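Local coordinates for protein hypoxanthine-guanine phosphoribosyltransferase (Leishmania tarentolae, PDB 1PZM) that probably converts guanine and hypoxanthine to their nucleoside monophosphates in purine salvage, taking the phosphoribosyl group from 5-phosphoribosylpyrophosphate, at residues 153-158 with 177-182; 34-39 with 170-175. All blocks are in the same frame, centred on the assembly; numbering follows the deposited sequence.

Contact 1 of 2, residues 153-158 with 177-182. With 5GP (guanosine-5'-monophosphate), chain C.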
loop_
_atom_site.group_PDB
_atom_site.type_symbol
_atom_site.label_atom_id
_atom_site.label_comp_id
_atom_site.label_asym_id
_atom_site.label_seq_id
_atom_site.Cartn_x
_atom_site.Cartn_y
_atom_site.Cartn_z
ATOM N N VAL A 153 1.888 8.878 12.525
ATOM C CA VAL A 153 1.554 7.541 13.038
ATOM C C VAL A 153 0.036 7.471 13.169
ATOM O O VAL A 153 -0.560 8.377 13.807
ATOM C CB VAL A 153 2.212 7.360 14.503
ATOM C CG1 VAL A 153 1.783 6.039 15.173
ATOM C CG2 VAL A 153 3.762 7.410 14.435
ATOM N N LEU A 154 -0.593 6.392 12.702
ATOM C CA LEU A 154 -2.073 6.358 12.793
ATOM C C LEU A 154 -2.485 6.143 14.234
ATOM O O LEU A 154 -3.326 6.887 14.783
ATOM C CB LEU A 154 -2.711 5.278 11.856
ATOM C CG LEU A 154 -4.245 5.130 11.913
ATOM C CD1 LEU A 154 -5.002 6.447 11.608
ATOM C CD2 LEU A 154 -4.692 3.969 10.967
ATOM N N LEU A 155 -1.850 5.142 14.869
ATOM C CA LEU A 155 -2.216 4.749 16.220
ATOM C C LEU A 155 -1.008 4.890 17.101
ATOM O O LEU A 155 -0.024 4.181 16.960
ATOM C CB LEU A 155 -2.703 3.298 16.248
ATOM C CG LEU A 155 -3.919 2.963 15.412
ATOM C CD1 LEU A 155 -4.203 1.488 15.626
ATOM C CD2 LEU A 155 -5.111 3.856 15.896
ATOM N N ASP A 156 -1.082 5.801 18.064
ATOM C CA ASP A 156 0.043 5.967 19.007
ATOM C C ASP A 156 -0.367 5.346 20.314
ATOM O O ASP A 156 -1.433 5.716 20.865
ATOM C CB ASP A 156 0.330 7.478 19.189
ATOM C CG ASP A 156 1.700 7.740 19.765
ATOM O OD1 ASP A 156 1.950 8.880 20.235
ATOM O OD2 ASP A 156 2.583 6.839 19.762
ATOM N N LYS A 157 0.496 4.477 20.871
ATOM C CA LYS A 157 0.305 3.936 22.223
ATOM C C LYS A 157 1.381 4.460 23.171
ATOM O O LYS A 157 2.314 3.699 23.567
ATOM C CB LYS A 157 0.266 2.371 22.214
ATOM C CG LYS A 157 -0.846 1.797 21.275
ATOM C CD LYS A 157 -1.062 0.238 21.414
ATOM C CE LYS A 157 0.083 -0.495 20.932
ATOM N NZ LYS A 157 -0.178 -1.998 20.558
ATOM N N PRO A 158 1.257 5.732 23.597
ATOM C CA PRO A 158 2.323 6.356 24.401
ATOM C C PRO A 158 2.521 5.704 25.775
ATOM O O PRO A 158 3.631 5.788 26.388
ATOM C CB PRO A 158 1.902 7.846 24.492
ATOM C CG PRO A 158 0.367 7.883 24.247
ATOM C CD PRO A 158 0.123 6.660 23.362
ATOM N N ALA A 177 -3.269 -2.094 23.801
ATOM C CA ALA A 177 -4.145 -3.153 23.421
ATOM C C ALA A 177 -3.573 -3.684 22.117
ATOM O O ALA A 177 -2.929 -2.959 21.347
ATOM C CB ALA A 177 -5.560 -2.611 23.214
ATOM N N PHE A 178 -3.784 -4.943 21.832
ATOM C CA PHE A 178 -3.245 -5.389 20.565
ATOM C C PHE A 178 -4.292 -5.185 19.464
ATOM O O PHE A 178 -5.381 -5.733 19.540
ATOM C CB PHE A 178 -2.782 -6.816 20.665
ATOM C CG PHE A 178 -2.029 -7.269 19.455
ATOM C CD1 PHE A 178 -2.706 -7.746 18.341
ATOM C CD2 PHE A 178 -0.657 -7.187 19.420
ATOM C CE1 PHE A 178 -2.003 -8.185 17.222
ATOM C CE2 PHE A 178 0.046 -7.612 18.319
ATOM C CZ PHE A 178 -0.636 -8.108 17.207
ATOM N N VAL A 179 -3.988 -4.373 18.457
ATOM C CA VAL A 179 -4.972 -4.188 17.414
ATOM C C VAL A 179 -4.638 -4.892 16.093
ATOM O O VAL A 179 -3.453 -5.188 15.846
ATOM C CB VAL A 179 -5.303 -2.726 17.173
ATOM C CG1 VAL A 179 -5.676 -1.967 18.561
ATOM C CG2 VAL A 179 -4.215 -2.046 16.365
ATOM N N ILE A 180 -5.693 -5.129 15.276
ATOM C CA ILE A 180 -5.588 -5.750 13.959
ATOM C C ILE A 180 -6.469 -4.900 13.022
ATOM O O ILE A 180 -7.252 -4.058 13.501
ATOM C CB ILE A 180 -6.097 -7.227 14.002
ATOM C CG1 ILE A 180 -7.599 -7.225 14.406
ATOM C CG2 ILE A 180 -5.211 -8.101 14.986
ATOM C CD1 ILE A 180 -8.336 -8.522 14.215
ATOM N N GLY A 181 -6.327 -5.116 11.708
ATOM C CA GLY A 181 -7.169 -4.430 10.733
ATOM C C GLY A 181 -6.504 -3.220 10.114
ATOM O O GLY A 181 -5.523 -2.769 10.647
ATOM N N TYR A 182 -6.990 -2.720 8.968
ATOM C CA TYR A 182 -6.422 -1.470 8.411
ATOM C C TYR A 182 -4.857 -1.565 8.211
ATOM O O TYR A 182 -4.065 -0.608 8.475
ATOM C CB TYR A 182 -6.907 -0.252 9.214
ATOM C CG TYR A 182 -6.806 1.046 8.438
ATOM C CD1 TYR A 182 -7.797 1.397 7.508
ATOM C CD2 TYR A 182 -5.699 1.887 8.598
ATOM C CE1 TYR A 182 -7.673 2.537 6.736
ATOM C CE2 TYR A 182 -5.565 3.043 7.841
ATOM C CZ TYR A 182 -6.574 3.368 6.924
ATOM O OH TYR A 182 -6.483 4.539 6.179
HETATM P P 5GP C . 7.524 -0.870 18.827
HETATM O O1P 5GP C . 6.971 0.510 18.897
HETATM O O2P 5GP C . 7.623 -1.516 20.163
HETATM O O3P 5GP C . 8.909 -0.712 18.319
HETATM O "O5'" 5GP C . 6.632 -1.737 17.814
HETATM C "C5'" 5GP C . 6.976 -3.072 17.417
HETATM C "C4'" 5GP C . 6.189 -3.546 16.159
HETATM O "O4'" 5GP C . 4.870 -4.031 16.453
HETATM C "C3'" 5GP C . 5.994 -2.488 15.077
HETATM O "O3'" 5GP C . 6.136 -3.044 13.767
HETATM C "C2'" 5GP C . 4.558 -2.053 15.324
HETATM O "O2'" 5GP C . 4.029 -1.452 14.177
HETATM C "C1'" 5GP C . 3.842 -3.337 15.770
HETATM N N9 5GP C . 2.733 -3.083 16.738
HETATM C C8 5GP C . 2.770 -2.602 18.061
HETATM N N7 5GP C . 1.477 -2.648 18.609
HETATM C C5 5GP C . 0.754 -3.397 17.707
HETATM C C6 5GP C . -0.594 -3.776 17.687
HETATM O O6 5GP C . -1.389 -3.404 18.605
HETATM N N1 5GP C . -1.075 -4.544 16.627
HETATM C C2 5GP C . -0.205 -4.942 15.610
HETATM N N2 5GP C . -0.620 -5.702 14.599
HETATM N N3 5GP C . 1.105 -4.556 15.622
HETATM C C4 5GP C . 1.570 -3.791 16.677
#
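Lys157 reaches across to Ala177 and to the guanine of bound GMP at once, a compact example of how one amino group can read a purine. The polar contacts centre on Lys157 NZ, which donates to Ala177 O at 3.0 Å. The same Lys157 NZ donates to O6 of GMP at 2.7 Å, and Lys157 NZ lies 2.6 Å from N7 of GMP in a third bond. At the protein carbonyl, NZ is tilted 35° from the carbonyl plane. A bend at chi3 (-68°) in an otherwise extended chain carries NZ to this meeting point, where three acceptors grip it and fix its position. Segment 177-182 completes the recognition with backbone atoms. Val179 N donates almost straight to O6 of GMP (166°), and Val179 O accepts from N1 of GMP at 2.6 Å and, weakly, from N2.

This is the purine-binding site of a type I phosphoribosyltransferase, in which the 6-oxo group that hypoxanthine and guanine share is held by Lys157 and Val179 N together. Ser130, Thr133, Asp129, Ala131 and Ile127 supply further hydrogen bonds to the nucleotide.

The Phe178 ring lies flat over the base, with N1 of GMP 3.5 Å above the ring plane and over its centre.

Apolar contacts join the two segments as well. Leu155 CD1 meets Val179 CG2 at 3.6 Å, while Leu154 crosses Tyr182 at about a right angle, its CD2 approaching Tyr182 CD2 and CE2 obliquely. Ile196 of strand 196-199 packs against all four of these side chains, and Tyr182 OH is hydrogen-bonded to Asp74.

Contact 2 of 2, residues 34-39 with 170-175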
loop_
_atom_site.group_PDB
_atom_site.type_symbol
_atom_site.label_atom_id
_atom_site.label_comp_id
_atom_site.label_asym_id
_atom_site.label_seq_id
_atom_site.Cartn_x
_atom_site.Cartn_y
_atom_site.Cartn_z
ATOM N N TRP A 34 -10.699 7.663 8.404
ATOM C CA TRP A 34 -10.681 8.629 7.343
ATOM C C TRP A 34 -10.919 10.087 7.754
ATOM O O TRP A 34 -10.173 10.958 7.304
ATOM C CB TRP A 34 -11.693 8.259 6.273
ATOM C CG TRP A 34 -11.287 7.022 5.463
ATOM C CD1 TRP A 34 -10.008 6.453 5.298
ATOM C CD2 TRP A 34 -12.160 6.301 4.597
ATOM N NE1 TRP A 34 -10.075 5.372 4.412
ATOM C CE2 TRP A 34 -11.387 5.268 3.962
ATOM C CE3 TRP A 34 -13.545 6.379 4.321
ATOM C CZ2 TRP A 34 -11.976 4.346 3.055
ATOM C CZ3 TRP A 34 -14.124 5.446 3.403
ATOM C CH2 TRP A 34 -13.328 4.441 2.820
ATOM N N ALA A 35 -11.914 10.341 8.601
ATOM C CA ALA A 35 -12.113 11.680 9.115
ATOM C C ALA A 35 -10.884 12.228 9.892
ATOM O O ALA A 35 -10.520 13.390 9.677
ATOM C CB ALA A 35 -13.404 11.786 10.001
ATOM N N ALA A 36 -10.232 11.421 10.740
ATOM C CA ALA A 36 -9.064 11.919 11.501
ATOM C C ALA A 36 -7.853 12.147 10.519
ATOM O O ALA A 36 -7.066 13.096 10.656
ATOM C CB ALA A 36 -8.650 10.902 12.651
ATOM N N THR A 37 -7.740 11.291 9.520
ATOM C CA THR A 37 -6.626 11.386 8.605
ATOM C C THR A 37 -6.776 12.600 7.694
ATOM O O THR A 37 -5.771 13.263 7.399
ATOM C CB THR A 37 -6.577 10.149 7.733
ATOM O OG1 THR A 37 -6.347 9.016 8.573
ATOM C CG2 THR A 37 -5.344 10.216 6.847
ATOM N N ALA A 38 -7.994 12.878 7.222
ATOM C CA ALA A 38 -8.289 14.121 6.466
ATOM C C ALA A 38 -7.904 15.401 7.204
ATOM O O ALA A 38 -7.326 16.336 6.608
ATOM C CB ALA A 38 -9.809 14.163 6.044
ATOM N N LYS A 39 -8.248 15.461 8.497
ATOM C CA LYS A 39 -7.909 16.613 9.367
ATOM C C LYS A 39 -6.399 16.699 9.523
ATOM O O LYS A 39 -5.824 17.790 9.439
ATOM C CB LYS A 39 -8.585 16.517 10.754
ATOM C CG LYS A 39 -10.151 16.771 10.651
ATOM C CD LYS A 39 -10.763 16.764 12.062
ATOM C CE LYS A 39 -12.105 17.488 12.052
ATOM N NZ LYS A 39 -12.671 17.782 13.399
ATOM N N PRO A 170 0.606 12.272 15.581
ATOM C CA PRO A 170 -0.016 11.051 16.060
ATOM C C PRO A 170 -1.520 11.256 15.822
ATOM O O PRO A 170 -2.164 12.057 16.536
ATOM C CB PRO A 170 0.283 11.071 17.542
ATOM C CG PRO A 170 0.458 12.565 17.933
ATOM C CD PRO A 170 0.667 13.313 16.625
ATOM N N VAL A 171 -2.081 10.515 14.880
ATOM C CA VAL A 171 -3.454 10.805 14.443
ATOM C C VAL A 171 -4.441 10.424 15.517
ATOM O O VAL A 171 -5.322 11.193 15.882
ATOM C CB VAL A 171 -3.766 10.052 13.135
ATOM C CG1 VAL A 171 -5.159 10.415 12.666
ATOM C CG2 VAL A 171 -2.772 10.463 12.057
ATOM N N ILE A 172 -4.288 9.218 16.043
ATOM C CA ILE A 172 -5.178 8.770 17.118
ATOM C C ILE A 172 -4.353 8.209 18.255
ATOM O O ILE A 172 -3.441 7.420 17.991
ATOM C CB ILE A 172 -6.114 7.668 16.598
ATOM C CG1 ILE A 172 -6.785 8.119 15.289
ATOM C CG2 ILE A 172 -7.128 7.271 17.689
ATOM C CD1 ILE A 172 -7.676 7.021 14.650
ATOM N N THR A 173 -4.667 8.596 19.501
ATOM C CA THR A 173 -3.917 8.114 20.675
ATOM C C THR A 173 -4.786 7.093 21.380
ATOM O O THR A 173 -5.936 7.380 21.647
ATOM C CB THR A 173 -3.594 9.308 21.594
ATOM O OG1 THR A 173 -2.653 10.146 20.912
ATOM C CG2 THR A 173 -2.819 8.871 22.915
ATOM N N ILE A 174 -4.263 5.892 21.667
ATOM C CA ILE A 174 -5.120 4.830 22.225
ATOM C C ILE A 174 -4.411 4.147 23.354
ATOM O O ILE A 174 -3.188 4.228 23.459
ATOM C CB ILE A 174 -5.446 3.717 21.192
ATOM C CG1 ILE A 174 -4.142 3.021 20.761
ATOM C CG2 ILE A 174 -6.236 4.265 19.999
ATOM C CD1 ILE A 174 -4.315 1.788 19.809
ATOM N N PRO A 175 -5.156 3.459 24.208
ATOM C CA PRO A 175 -4.499 2.738 25.307
ATOM C C PRO A 175 -3.818 1.476 24.793
ATOM O O PRO A 175 -3.859 1.147 23.587
ATOM C CB PRO A 175 -5.630 2.473 26.323
ATOM C CG PRO A 175 -6.899 2.610 25.562
ATOM C CD PRO A 175 -6.623 3.305 24.213
#
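Ala36 and Val171 point their side chains at each other, and this pair carries most of a small helix-on-strand contact, a case where a short side chain lets a helix settle close to its neighbour. The methyl of Ala36 meets one branch of the valine, CB to Val171 CG1 at 3.5 Å. With CG1 anti to the backbone N (chi1 -177°), that branch is directed at the helix and also lies 3.9 Å from Ala36 O. Ile172 leaves its backbone at a slant to the helix, yet its CG1 still comes to 4.3 Å from Ala36 CB, so the alanine methyl has a strand side chain from each of two successive residues against it.

Thr37 touches more loosely. Its backbone N is 4.2 Å from Val171 CG1, and its hydroxyl is turned back along the helix to bond Val33 O, leaving the contact to apolar surfaces. Thr37 also packs on Phe71, Leu75 and Phe78 of helix 69-81. On the neighbouring strand 148-156, Leu154 touches both Val171 and Ile172.

The axes of helix 34-39 and strand 170-173 approach to 8.4 Å and run at 144° to each other, closer to antiparallel than to perpendicular. Here helix 30-48 packs by an alanine-bearing face on strand 169-173, which pairs with strand 148-156 in the parallel sheet, in the layered alpha/beta core of the phosphoribosyltransferase fold.

In the fold
The two contacts illustrate how an active site is built onto a scaffold: their centres lie 10 Å apart, and both reach the parallel sheet in which strands 148-156 and 169-173 are neighbours. Along the chain the order is 34-39, 153-158, 170-175, 177-182, so the segments alternate. Backbone pairing joins them, with probable hydrogen bonds of 2.8 Å from Ile172 N to Leu154 O and from Val171 N to Val153 O. From strand 169-173, held against helix 30-48 in contact 2, the chain runs directly into the base-binding segment of contact 1, whose strand 179-180 belongs to the antiparallel sheet. The nucleotide site thus bridges the core and that second sheet.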